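Local coordinates for protein DraIII (PDB 4L0K) that is a type II restriction endonuclease, probably cutting both strands of DNA at its recognition site with a His-Me finger nuclease fold, at residues 124-127 and 128-131. Residues are numbered along the deposited sequence; the frame is centred on the assembly and turned at random.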
loop_
_atom_site.group_PDB
_atom_site.type_symbol
_atom_site.label_atom_id
_atom_site.label_comp_id
_atom_site.label_asym_id
_atom_site.label_seq_id
_atom_site.Cartn_x
_atom_site.Cartn_y
_atom_site.Cartn_z
ATOM N N TRP A 124 -11.518 -1.925 -24.161
ATOM C CA TRP A 124 -11.960 -0.679 -24.776
ATOM C C TRP A 124 -11.036 0.488 -24.369
ATOM O O TRP A 124 -10.639 1.302 -25.211
ATOM C CB TRP A 124 -13.419 -0.412 -24.398
ATOM C CG TRP A 124 -14.015 0.867 -24.943
ATOM C CD1 TRP A 124 -14.509 1.075 -26.205
ATOM C CD2 TRP A 124 -14.220 2.095 -24.224
ATOM N NE1 TRP A 124 -14.992 2.353 -26.318
ATOM C CE2 TRP A 124 -14.830 3.003 -25.123
ATOM C CE3 TRP A 124 -13.937 2.516 -22.915
ATOM C CZ2 TRP A 124 -15.153 4.322 -24.756
ATOM C CZ3 TRP A 124 -14.272 3.826 -22.541
ATOM C CH2 TRP A 124 -14.876 4.712 -23.466
ATOM N N LEU A 125 -10.680 0.547 -23.085
ATOM C CA LEU A 125 -9.778 1.588 -22.585
ATOM C C LEU A 125 -8.437 1.418 -23.261
ATOM O O LEU A 125 -7.795 2.404 -23.643
ATOM C CB LEU A 125 -9.555 1.455 -21.072
ATOM C CG LEU A 125 -10.281 2.335 -20.062
ATOM C CD1 LEU A 125 -11.273 3.287 -20.727
ATOM C CD2 LEU A 125 -10.932 1.464 -18.976
ATOM N N ALA A 126 -8.007 0.160 -23.390
ATOM C CA ALA A 126 -6.651 -0.130 -23.871
ATOM C C ALA A 126 -6.446 0.356 -25.310
ATOM O O ALA A 126 -5.394 0.906 -25.647
ATOM C CB ALA A 126 -6.310 -1.614 -23.732
ATOM N N TYR A 127 -7.459 0.175 -26.150
ATOM C CA TYR A 127 -7.340 0.656 -27.530
ATOM C C TYR A 127 -7.319 2.196 -27.655
ATOM O O TYR A 127 -7.103 2.733 -28.736
ATOM C CB TYR A 127 -8.417 0.017 -28.432
ATOM C CG TYR A 127 -8.013 -1.359 -28.898
ATOM C CD1 TYR A 127 -6.943 -1.518 -29.767
ATOM C CD2 TYR A 127 -8.687 -2.500 -28.465
ATOM C CE1 TYR A 127 -6.545 -2.773 -30.198
ATOM C CE2 TYR A 127 -8.294 -3.775 -28.903
ATOM C CZ TYR A 127 -7.216 -3.899 -29.765
ATOM O OH TYR A 127 -6.779 -5.138 -30.208
ATOM N N GLN A 128 -7.533 2.886 -26.540
ATOM C CA GLN A 128 -7.515 4.340 -26.494
ATOM C C GLN A 128 -6.310 4.860 -25.704
ATOM O O GLN A 128 -6.252 6.037 -25.340
ATOM C CB GLN A 128 -8.806 4.855 -25.860
ATOM C CG GLN A 128 -10.057 4.617 -26.696
ATOM C CD GLN A 128 -11.322 5.007 -25.967
ATOM O OE1 GLN A 128 -11.786 6.147 -26.060
ATOM N NE2 GLN A 128 -11.887 4.062 -25.223
ATOM N N LEU A 129 -5.356 3.975 -25.434
ATOM C CA LEU A 129 -4.069 4.360 -24.858
ATOM C C LEU A 129 -3.256 5.101 -25.918
ATOM O O LEU A 129 -3.302 4.735 -27.093
ATOM C CB LEU A 129 -3.290 3.096 -24.481
ATOM C CG LEU A 129 -3.037 2.585 -23.058
ATOM C CD1 LEU A 129 -3.610 3.483 -21.974
ATOM C CD2 LEU A 129 -3.499 1.135 -22.892
ATOM N N HIS A 130 -2.495 6.117 -25.528
ATOM C CA HIS A 130 -1.497 6.642 -26.455
ATOM C C HIS A 130 -0.513 5.534 -26.862
ATOM O O HIS A 130 0.078 4.862 -26.009
ATOM C CB HIS A 130 -0.729 7.835 -25.869
ATOM C CG HIS A 130 0.185 8.502 -26.857
ATOM N ND1 HIS A 130 1.516 8.166 -26.993
ATOM C CD2 HIS A 130 -0.050 9.476 -27.770
ATOM C CE1 HIS A 130 2.060 8.900 -27.947
ATOM N NE2 HIS A 130 1.132 9.704 -28.435
ATOM N N GLY A 131 -0.340 5.355 -28.170
ATOM C CA GLY A 131 0.571 4.356 -28.699
ATOM C C GLY A 131 -0.092 3.004 -28.960
ATOM O O GLY A 131 0.563 2.059 -29.395
#
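The indole of Trp124, with CG anti to the backbone N (chi1 179°), and the carboxamide of Gln128, whose CG is anti to its own carbonyl carbon (chi1 -68°) at the start of an extended chain, are brought together where helix 112-126 gives way to loop. Gln128 thereby reaches back along the last turn, and its NE2 does two jobs. One N-H makes a nearly straight hydrogen bond, 3.0 Å from NE2 to Trp124 O, with the acceptor lying in the amide plane although the donor stands well above the carbonyl plane. The other N-H of NE2 is turned toward the indole face, an approach of N-H...pi kind: the nitrogen sits over the ring centre, 3.1 Å from Trp124 CE2, with the amide plane steeply inclined to the ring (69°). Glutamine suits this place because its chain is long enough to span the turn, and its other end, OE1, accepts from Val151 N.

Two backbone bonds close the helix end: Gln128 N to Leu125 O at 2.9 Å and Leu129 N to Ala126 O at 3.1 Å, the latter closing a type I beta turn from Ala126 to Leu129. The small Ala126 lets Leu129 fold back against it, CB to CD2 at 4.0 Å. Tryptophan suits its place because one flat group offers a broad face to NE2 and an N-H, NE1, to Gly148 O, while its ring meets Phe147 of helix 137-147. An alanine in place of Trp124 would probably strip Gln128 NE2 of its aromatic cover, open a gap beside Phe147 and leave Gly148 O without this donor. The chemistry implies that Gln128 acts as a side-chain substitute for a backbone donor: its bonds to Trp124 O and from Val151 N fix the buried amide's rotation, while the indole covers its nitrogen.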